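Motility-associated killing factor MakB (Vibrio cholerae serotype O1, PDB 6W1W) probably acts as one component of a three-component cytotoxin that resembles the alpha-pore-forming toxins. Local coordinates at residues M4-A12 / L286-V294; I77-F87 / W323-S334. All blocks are in the same frame, centred on the assembly; numbering follows the deposited sequence.

Contact 1. Residues M4-A12 / L286-V294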
loop_
_atom_site.group_PDB
_atom_site.type_symbol
_atom_site.label_atom_id
_atom_site.label_comp_id
_atom_site.label_asym_id
_atom_site.label_seq_id
_atom_site.Cartn_x
_atom_site.Cartn_y
_atom_site.Cartn_z
HETATM N N MSE A 4 15.993 29.928 -0.924
HETATM C CA MSE A 4 15.236 28.876 -1.595
HETATM C C MSE A 4 14.062 28.375 -0.756
HETATM O O MSE A 4 14.201 27.439 0.035
HETATM C CB MSE A 4 16.151 27.696 -1.953
HETATM C CG MSE A 4 17.594 27.832 -1.478
HETATM SE SE MSE A 4 17.820 27.609 0.449
HETATM C CE MSE A 4 19.713 28.061 0.596
ATOM N N LEU A 5 12.901 29.003 -0.950
ATOM C CA LEU A 5 11.666 28.614 -0.268
ATOM C C LEU A 5 11.022 27.382 -0.882
ATOM O O LEU A 5 9.800 27.331 -1.042
ATOM C CB LEU A 5 10.691 29.790 -0.271
ATOM C CG LEU A 5 11.083 30.983 0.585
ATOM C CD1 LEU A 5 10.032 32.070 0.462
ATOM C CD2 LEU A 5 11.239 30.536 2.027
ATOM N N SER A 6 11.826 26.385 -1.230
ATOM C CA SER A 6 11.343 25.138 -1.805
ATOM C C SER A 6 12.299 24.022 -1.409
ATOM O O SER A 6 13.476 24.275 -1.125
ATOM C CB SER A 6 11.235 25.234 -3.332
ATOM O OG SER A 6 12.500 25.457 -3.934
ATOM N N PRO A 7 11.826 22.783 -1.354
ATOM C CA PRO A 7 12.715 21.665 -1.019
ATOM C C PRO A 7 13.569 21.259 -2.213
ATOM O O PRO A 7 13.409 21.756 -3.328
ATOM C CB PRO A 7 11.743 20.550 -0.636
ATOM C CG PRO A 7 10.507 20.853 -1.413
ATOM C CD PRO A 7 10.427 22.352 -1.514
ATOM N N ASN A 8 14.496 20.339 -1.957
ATOM C CA ASN A 8 15.266 19.727 -3.035
ATOM C C ASN A 8 14.330 18.852 -3.861
ATOM O O ASN A 8 13.850 17.820 -3.380
ATOM C CB ASN A 8 16.428 18.913 -2.475
ATOM C CG ASN A 8 17.278 18.286 -3.566
ATOM O OD1 ASN A 8 16.968 17.203 -4.062
ATOM N ND2 ASN A 8 18.361 18.960 -3.937
ATOM N N VAL A 9 14.074 19.264 -5.106
ATOM C CA VAL A 9 13.024 18.638 -5.908
ATOM C C VAL A 9 13.286 17.149 -6.077
ATOM O O VAL A 9 12.350 16.340 -6.100
ATOM C CB VAL A 9 12.898 19.344 -7.270
ATOM C CG1 VAL A 9 11.623 18.896 -7.981
ATOM C CG2 VAL A 9 12.922 20.854 -7.089
ATOM N N ASP A 10 14.556 16.760 -6.184
ATOM C CA ASP A 10 14.877 15.342 -6.275
ATOM C C ASP A 10 14.551 14.627 -4.968
ATOM O O ASP A 10 13.854 13.604 -4.965
ATOM C CB ASP A 10 16.347 15.159 -6.655
ATOM C CG ASP A 10 16.520 14.347 -7.926
ATOM O OD1 ASP A 10 15.854 13.299 -8.061
ATOM O OD2 ASP A 10 17.314 14.766 -8.797
ATOM N N THR A 11 15.030 15.160 -3.840
ATOM C CA THR A 11 14.755 14.524 -2.555
ATOM C C THR A 11 13.271 14.580 -2.210
ATOM O O THR A 11 12.762 13.689 -1.522
ATOM C CB THR A 11 15.578 15.185 -1.448
ATOM O OG1 THR A 11 16.894 15.466 -1.935
ATOM C CG2 THR A 11 15.688 14.257 -0.247
ATOM N N ALA A 12 12.566 15.610 -2.684
ATOM C CA ALA A 12 11.137 15.727 -2.414
ATOM C C ALA A 12 10.347 14.649 -3.146
ATOM O O ALA A 12 9.493 13.982 -2.551
ATOM C CB ALA A 12 10.649 17.122 -2.809
ATOM N N LEU A 286 9.224 17.448 5.794
ATOM C CA LEU A 286 9.365 18.276 4.601
ATOM C C LEU A 286 8.663 19.614 4.781
ATOM O O LEU A 286 9.226 20.672 4.473
ATOM C CB LEU A 286 8.817 17.546 3.377
ATOM C CG LEU A 286 8.923 18.376 2.098
ATOM C CD1 LEU A 286 10.362 18.794 1.916
ATOM C CD2 LEU A 286 8.420 17.607 0.885
ATOM N N TRP A 287 7.422 19.586 5.275
ATOM C CA TRP A 287 6.730 20.828 5.595
ATOM C C TRP A 287 7.390 21.555 6.764
ATOM O O TRP A 287 7.420 22.790 6.788
ATOM C CB TRP A 287 5.269 20.550 5.935
ATOM C CG TRP A 287 4.435 19.967 4.841
ATOM C CD1 TRP A 287 3.812 18.753 4.849
ATOM C CD2 TRP A 287 4.089 20.586 3.599
ATOM N NE1 TRP A 287 3.109 18.572 3.683
ATOM C CE2 TRP A 287 3.264 19.685 2.898
ATOM C CE3 TRP A 287 4.404 21.812 3.007
ATOM C CZ2 TRP A 287 2.751 19.969 1.636
ATOM C CZ3 TRP A 287 3.892 22.094 1.754
ATOM C CH2 TRP A 287 3.077 21.176 1.082
ATOM N N GLN A 288 7.921 20.807 7.734
ATOM C CA GLN A 288 8.408 21.413 8.970
ATOM C C GLN A 288 9.579 22.350 8.702
ATOM O O GLN A 288 9.496 23.556 8.962
ATOM C CB GLN A 288 8.785 20.322 9.979
ATOM C CG GLN A 288 9.560 20.813 11.201
ATOM C CD GLN A 288 8.840 21.905 11.975
ATOM O OE1 GLN A 288 7.612 21.992 11.967
ATOM N NE2 GLN A 288 9.611 22.748 12.649
ATOM N N ASP A 289 10.683 21.820 8.166
ATOM C CA ASP A 289 11.815 22.688 7.859
ATOM C C ASP A 289 11.529 23.626 6.689
ATOM O O ASP A 289 12.350 24.505 6.409
ATOM C CB ASP A 289 13.081 21.860 7.597
ATOM C CG ASP A 289 12.947 20.918 6.416
ATOM O OD1 ASP A 289 11.841 20.806 5.848
ATOM O OD2 ASP A 289 13.963 20.289 6.049
ATOM N N GLU A 290 10.386 23.463 6.012
ATOM C CA GLU A 290 9.907 24.481 5.081
ATOM C C GLU A 290 9.235 25.627 5.826
ATOM O O GLU A 290 9.349 26.792 5.426
ATOM C CB GLU A 290 8.934 23.859 4.077
ATOM C CG GLU A 290 8.562 24.774 2.922
ATOM C CD GLU A 290 9.763 25.155 2.082
ATOM O OE1 GLU A 290 10.639 24.289 1.867
ATOM O OE2 GLU A 290 9.835 26.324 1.649
ATOM N N LEU A 291 8.524 25.309 6.910
ATOM C CA LEU A 291 7.984 26.348 7.779
ATOM C C LEU A 291 9.099 27.095 8.501
ATOM O O LEU A 291 9.016 28.314 8.690
ATOM C CB LEU A 291 7.009 25.729 8.777
ATOM C CG LEU A 291 6.597 26.561 9.992
ATOM C CD1 LEU A 291 5.624 27.662 9.596
ATOM C CD2 LEU A 291 6.003 25.654 11.054
ATOM N N ASP A 292 10.152 26.382 8.912
ATOM C CA ASP A 292 11.295 27.044 9.535
ATOM C C ASP A 292 11.884 28.115 8.628
ATOM O O ASP A 292 12.436 29.106 9.116
ATOM C CB ASP A 292 12.374 26.023 9.900
ATOM C CG ASP A 292 11.876 24.964 10.858
ATOM O OD1 ASP A 292 10.716 25.065 11.311
ATOM O OD2 ASP A 292 12.647 24.026 11.157
ATOM N N LYS A 293 11.781 27.938 7.308
ATOM C CA LYS A 293 12.285 28.956 6.393
ATOM C C LYS A 293 11.380 30.182 6.384
ATOM O O LYS A 293 11.867 31.317 6.425
ATOM C CB LYS A 293 12.424 28.386 4.981
ATOM C CG LYS A 293 13.374 27.208 4.854
ATOM C CD LYS A 293 13.350 26.658 3.432
ATOM C CE LYS A 293 13.961 25.270 3.355
ATOM N NZ LYS A 293 13.656 24.611 2.057
ATOM N N VAL A 294 10.061 29.981 6.330
ATOM C CA VAL A 294 9.167 31.132 6.297
ATOM C C VAL A 294 9.072 31.810 7.657
ATOM O O VAL A 294 8.715 32.991 7.727
ATOM C CB VAL A 294 7.767 30.738 5.793
ATOM C CG1 VAL A 294 7.879 29.889 4.543
ATOM C CG2 VAL A 294 6.993 30.014 6.872
#
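Leu-286 meets Pro-7 and, one helical turn into the N-terminal helix, Ala-12. Its side chain crosses the Pro-7 ring at about a right angle, CD1 3.4 Å from Pro-7 CB, while CD2 lies 4.3 Å from Ala-12 CB. A turn further on, Glu-290 bends at chi2 (62°) and lays its carboxylate alongside the peptides that join Leu-5, Ser-6 and Pro-7, with OE1 3.7 Å from Pro-7 N. That same OE1 is held by Lys-293 NZ at 3.0 Å, on its syn side but tilted out of the carboxylate plane, a salt bridge within the helix. Lys-293 CB sits 3.8 Å from Leu-5 CD2, the two side chains sliding past each other in opposite directions; beyond CG the lysine is extended, which carries NZ to Glu-290 OE1 and to within 3.2 Å of Ser-6 O. Val-294 finishes the row with CG1 4.2 Å from Leu-5 CD2. Ser-6 and Pro-7 also touch helix 316-333. The arrangement is that of an N-terminal loop segment laid over a helical bundle, leading into helix 9-35, where Asn-8 is the N-cap and its OD1 accepts from Thr-11 N.

Contact 2. Residues I77-F87 / W323-S334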
loop_
_atom_site.group_PDB
_atom_site.type_symbol
_atom_site.label_atom_id
_atom_site.label_comp_id
_atom_site.label_asym_id
_atom_site.label_seq_id
_atom_site.Cartn_x
_atom_site.Cartn_y
_atom_site.Cartn_z
ATOM N N ILE A 77 -2.446 14.470 -1.448
ATOM C CA ILE A 77 -2.332 14.919 -2.834
ATOM C C ILE A 77 -2.595 16.415 -2.917
ATOM O O ILE A 77 -1.755 17.190 -3.389
ATOM C CB ILE A 77 -3.301 14.135 -3.738
ATOM C CG1 ILE A 77 -2.842 12.683 -3.918
ATOM C CG2 ILE A 77 -3.466 14.836 -5.091
ATOM C CD1 ILE A 77 -1.788 12.488 -4.973
ATOM N N THR A 78 -3.764 16.846 -2.435
ATOM C CA THR A 78 -4.151 18.246 -2.557
ATOM C C THR A 78 -3.294 19.170 -1.698
ATOM O O THR A 78 -3.265 20.379 -1.957
ATOM C CB THR A 78 -5.630 18.415 -2.196
ATOM O OG1 THR A 78 -6.100 19.681 -2.674
ATOM C CG2 THR A 78 -5.832 18.351 -0.688
ATOM N N SER A 79 -2.587 18.639 -0.696
ATOM C CA SER A 79 -1.775 19.503 0.158
ATOM C C SER A 79 -0.600 20.099 -0.607
ATOM O O SER A 79 -0.207 21.243 -0.344
ATOM C CB SER A 79 -1.284 18.734 1.386
ATOM O OG SER A 79 -0.306 17.769 1.046
ATOM N N PHE A 80 -0.035 19.352 -1.557
ATOM C CA PHE A 80 1.065 19.875 -2.358
ATOM C C PHE A 80 0.569 20.670 -3.559
ATOM O O PHE A 80 1.265 21.581 -4.023
ATOM C CB PHE A 80 1.971 18.732 -2.820
ATOM C CG PHE A 80 2.859 18.187 -1.738
ATOM C CD1 PHE A 80 2.418 17.173 -0.904
ATOM C CD2 PHE A 80 4.138 18.688 -1.556
ATOM C CE1 PHE A 80 3.234 16.670 0.095
ATOM C CE2 PHE A 80 4.957 18.188 -0.562
ATOM C CZ PHE A 80 4.504 17.177 0.264
ATOM N N ILE A 81 -0.619 20.346 -4.071
ATOM C CA ILE A 81 -1.170 21.094 -5.196
ATOM C C ILE A 81 -1.654 22.465 -4.745
ATOM O O ILE A 81 -1.320 23.489 -5.353
ATOM C CB ILE A 81 -2.297 20.290 -5.870
ATOM C CG1 ILE A 81 -1.728 19.029 -6.525
ATOM C CG2 ILE A 81 -3.025 21.146 -6.891
ATOM C CD1 ILE A 81 -2.779 18.165 -7.184
ATOM N N ASN A 82 -2.445 22.507 -3.668
ATOM C CA ASN A 82 -2.946 23.782 -3.168
ATOM C C ASN A 82 -1.814 24.678 -2.678
ATOM O O ASN A 82 -1.884 25.905 -2.830
ATOM C CB ASN A 82 -3.966 23.545 -2.049
ATOM C CG ASN A 82 -4.437 24.838 -1.394
ATOM O OD1 ASN A 82 -5.162 25.628 -2.003
ATOM N ND2 ASN A 82 -4.042 25.048 -0.141
ATOM N N TYR A 83 -0.761 24.094 -2.101
ATOM C CA TYR A 83 0.318 24.921 -1.567
ATOM C C TYR A 83 1.071 25.644 -2.678
ATOM O O TYR A 83 1.461 26.805 -2.513
ATOM C CB TYR A 83 1.285 24.084 -0.733
ATOM C CG TYR A 83 2.389 24.916 -0.118
ATOM C CD1 TYR A 83 2.145 25.727 0.982
ATOM C CD2 TYR A 83 3.669 24.906 -0.648
ATOM C CE1 TYR A 83 3.148 26.500 1.542
ATOM C CE2 TYR A 83 4.679 25.675 -0.094
ATOM C CZ TYR A 83 4.416 26.468 1.000
ATOM O OH TYR A 83 5.425 27.230 1.547
ATOM N N GLN A 84 1.291 24.975 -3.813
ATOM C CA GLN A 84 1.914 25.648 -4.947
ATOM C C GLN A 84 1.020 26.753 -5.490
ATOM O O GLN A 84 1.520 27.758 -6.009
ATOM C CB GLN A 84 2.245 24.635 -6.043
ATOM C CG GLN A 84 2.935 25.234 -7.260
ATOM C CD GLN A 84 1.954 25.691 -8.327
ATOM O OE1 GLN A 84 0.859 25.137 -8.461
ATOM N NE2 GLN A 84 2.342 26.712 -9.089
ATOM N N THR A 85 -0.299 26.591 -5.368
ATOM C CA THR A 85 -1.222 27.610 -5.859
ATOM C C THR A 85 -1.086 28.905 -5.065
ATOM O O THR A 85 -0.886 29.980 -5.643
ATOM C CB THR A 85 -2.659 27.089 -5.802
ATOM O OG1 THR A 85 -2.753 25.866 -6.543
ATOM C CG2 THR A 85 -3.625 28.112 -6.395
ATOM N N THR A 86 -1.176 28.820 -3.734
ATOM C CA THR A 86 -1.033 30.016 -2.909
ATOM C C THR A 86 0.402 30.527 -2.884
ATOM O O THR A 86 0.628 31.685 -2.519
ATOM C CB THR A 86 -1.514 29.752 -1.477
ATOM O OG1 THR A 86 -0.683 28.759 -0.862
ATOM C CG2 THR A 86 -2.963 29.273 -1.474
ATOM N N PHE A 87 1.375 29.698 -3.267
ATOM C CA PHE A 87 2.762 30.153 -3.286
ATOM C C PHE A 87 3.018 31.086 -4.463
ATOM O O PHE A 87 3.745 32.079 -4.328
ATOM C CB PHE A 87 3.707 28.954 -3.336
ATOM C CG PHE A 87 5.138 29.286 -2.999
ATOM C CD1 PHE A 87 5.959 29.912 -3.924
ATOM C CD2 PHE A 87 5.666 28.946 -1.765
ATOM C CE1 PHE A 87 7.274 30.210 -3.616
ATOM C CE2 PHE A 87 6.982 29.237 -1.454
ATOM C CZ PHE A 87 7.785 29.871 -2.379
ATOM N N TRP A 323 8.204 24.401 -7.042
ATOM C CA TRP A 323 6.902 23.943 -6.567
ATOM C C TRP A 323 6.016 23.506 -7.722
ATOM O O TRP A 323 5.203 22.587 -7.565
ATOM C CB TRP A 323 6.211 25.034 -5.743
ATOM C CG TRP A 323 6.798 25.150 -4.380
ATOM C CD1 TRP A 323 7.592 26.153 -3.904
ATOM C CD2 TRP A 323 6.674 24.198 -3.319
ATOM N NE1 TRP A 323 7.960 25.889 -2.609
ATOM C CE2 TRP A 323 7.409 24.693 -2.226
ATOM C CE3 TRP A 323 6.009 22.977 -3.186
ATOM C CZ2 TRP A 323 7.492 24.012 -1.015
ATOM C CZ3 TRP A 323 6.095 22.302 -1.984
ATOM C CH2 TRP A 323 6.830 22.821 -0.916
ATOM N N LYS A 324 6.163 24.142 -8.887
ATOM C CA LYS A 324 5.402 23.715 -10.055
ATOM C C LYS A 324 5.803 22.308 -10.477
ATOM O O LYS A 324 4.953 21.514 -10.898
ATOM C CB LYS A 324 5.596 24.705 -11.204
ATOM C CG LYS A 324 4.619 24.521 -12.360
ATOM C CD LYS A 324 3.175 24.622 -11.886
ATOM C CE LYS A 324 2.192 24.556 -13.048
ATOM N NZ LYS A 324 2.303 23.281 -13.810
ATOM N N THR A 325 7.092 21.978 -10.357
ATOM C CA THR A 325 7.545 20.625 -10.668
ATOM C C THR A 325 6.969 19.616 -9.680
ATOM O O THR A 325 6.555 18.518 -10.072
ATOM C CB THR A 325 9.078 20.572 -10.673
ATOM O OG1 THR A 325 9.599 21.528 -11.611
ATOM C CG2 THR A 325 9.566 19.186 -11.062
ATOM N N ILE A 326 6.917 19.977 -8.395
ATOM C CA ILE A 326 6.381 19.065 -7.389
ATOM C C ILE A 326 4.869 18.938 -7.535
ATOM O O ILE A 326 4.309 17.845 -7.401
ATOM C CB ILE A 326 6.783 19.526 -5.975
ATOM C CG1 ILE A 326 8.306 19.537 -5.841
ATOM C CG2 ILE A 326 6.163 18.626 -4.916
ATOM C CD1 ILE A 326 8.795 19.834 -4.453
ATOM N N SER A 327 4.186 20.048 -7.827
ATOM C CA SER A 327 2.742 19.984 -8.022
ATOM C C SER A 327 2.395 19.137 -9.239
ATOM O O SER A 327 1.391 18.414 -9.238
ATOM C CB SER A 327 2.160 21.391 -8.163
ATOM O OG SER A 327 0.741 21.353 -8.203
ATOM N N GLU A 328 3.222 19.204 -10.285
ATOM C CA GLU A 328 2.979 18.380 -11.465
ATOM C C GLU A 328 3.255 16.906 -11.194
ATOM O O GLU A 328 2.608 16.038 -11.793
ATOM C CB GLU A 328 3.824 18.881 -12.638
ATOM C CG GLU A 328 3.311 20.173 -13.261
ATOM C CD GLU A 328 4.260 20.740 -14.305
ATOM O OE1 GLU A 328 5.166 20.009 -14.757
ATOM O OE2 GLU A 328 4.100 21.926 -14.669
ATOM N N PHE A 329 4.204 16.601 -10.304
ATOM C CA PHE A 329 4.447 15.206 -9.948
ATOM C C PHE A 329 3.283 14.624 -9.159
ATOM O O PHE A 329 2.965 13.436 -9.300
ATOM C CB PHE A 329 5.737 15.073 -9.140
ATOM C CG PHE A 329 6.055 13.659 -8.740
ATOM C CD1 PHE A 329 6.717 12.813 -9.614
ATOM C CD2 PHE A 329 5.693 13.172 -7.497
ATOM C CE1 PHE A 329 7.011 11.508 -9.254
ATOM C CE2 PHE A 329 5.984 11.866 -7.134
ATOM C CZ PHE A 329 6.645 11.035 -8.014
ATOM N N VAL A 330 2.642 15.438 -8.323
ATOM C CA VAL A 330 1.528 14.941 -7.524
ATOM C C VAL A 330 0.284 14.755 -8.390
ATOM O O VAL A 330 -0.523 13.852 -8.139
ATOM C CB VAL A 330 1.275 15.885 -6.331
ATOM C CG1 VAL A 330 0.069 15.450 -5.535
ATOM C CG2 VAL A 330 2.505 15.931 -5.422
ATOM N N GLN A 331 0.120 15.571 -9.434
ATOM C CA GLN A 331 -1.020 15.406 -10.331
ATOM C C GLN A 331 -0.958 14.107 -11.120
ATOM O O GLN A 331 -1.986 13.662 -11.643
ATOM C CB GLN A 331 -1.109 16.592 -11.290
ATOM C CG GLN A 331 -1.523 17.890 -10.625
ATOM C CD GLN A 331 -1.287 19.102 -11.507
ATOM O OE1 GLN A 331 -0.392 19.107 -12.353
ATOM N NE2 GLN A 331 -2.089 20.136 -11.308
ATOM N N LEU A 332 0.219 13.489 -11.217
ATOM C CA LEU A 332 0.336 12.234 -11.955
ATOM C C LEU A 332 -0.049 11.039 -11.090
ATOM O O LEU A 332 -0.781 10.152 -11.544
ATOM C CB LEU A 332 1.755 12.062 -12.504
ATOM C CG LEU A 332 2.224 13.128 -13.500
ATOM C CD1 LEU A 332 3.669 12.887 -13.923
ATOM C CD2 LEU A 332 1.304 13.183 -14.713
ATOM N N ILE A 333 0.420 11.003 -9.839
ATOM C CA ILE A 333 0.054 9.907 -8.942
ATOM C C ILE A 333 -1.393 10.009 -8.471
ATOM O O ILE A 333 -1.956 9.015 -7.996
ATOM C CB ILE A 333 1.009 9.843 -7.734
ATOM C CG1 ILE A 333 1.019 11.177 -6.989
ATOM C CG2 ILE A 333 2.421 9.475 -8.177
ATOM C CD1 ILE A 333 1.973 11.205 -5.819
ATOM N N SER A 334 -2.013 11.185 -8.584
ATOM C CA SER A 334 -3.420 11.351 -8.225
ATOM C C SER A 334 -4.365 10.719 -9.235
ATOM O O SER A 334 -5.496 10.377 -8.875
ATOM C CB SER A 334 -3.767 12.835 -8.085
ATOM O OG SER A 334 -3.580 13.520 -9.313
#
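Trp-323 and Tyr-83 are brought together from different chi1 wells: the indole CG stands anti to its own carbonyl carbon (-76°), whereas the phenol CG is anti to the backbone N (-178°). This brings the edge of Tyr-83 to the six-membered ring of Trp-323, an edge-to-face pair with planes at 69° and Tyr-83 CE2 3.4 Å from Trp-323 CZ2. Phe-87 takes the pyrrole end: Trp-323 NE1 lies over one face of its ring, 3.7 Å from Phe-87 CE2, while the N-H itself is hydrogen-bonded to Leu-5 O. Gln-84, bent at chi2, lays CG 3.6 Å from Trp-323 CB, and its NE2 comes 3.6 Å from Lys-324 CD. Further along, Ser-327 is small enough for the helices to come close at Ile-81, their CA atoms 5.0 Å apart. Val-330 then spreads its methyls, CG2 to Phe-80 CB and CG1 to Ile-77 CD1 at 3.5 Å. Ile-77 also touches Ile-333 and Ser-334. The axes of segments 77-87 and 323-333 approach to 8.6 Å, running roughly antiparallel. Helix 100-151 borders Tyr-83, helix 276-302 packs on Phe-80, helix 9-35 covers Ile-326 and Phe-329, and beyond Ser-334 the chain enters strand 338-346.

In the fold
The centres of contacts 1 and 2 are about 14 Å apart, on the same side of the chain's centre, and they touch directly. Their segments alternate along the sequence: 4-12, 77-87, 286-294, 323-334. The direct link is a probable hydrogen bond from Trp-323 NE1 of contact 2 to Leu-5 O of contact 1, 2.8 Å long, and the indole also packs on Ser-6 and Pro-7. Phe-80 and Tyr-83 in turn meet the ring of Trp-287, which places helix 276-302 in the same helical bundle. Together the contacts tie the N-terminal segment to the last long helix, ahead of the C-terminal strands, consistent with the mainly helical build of alpha-pore-forming toxins.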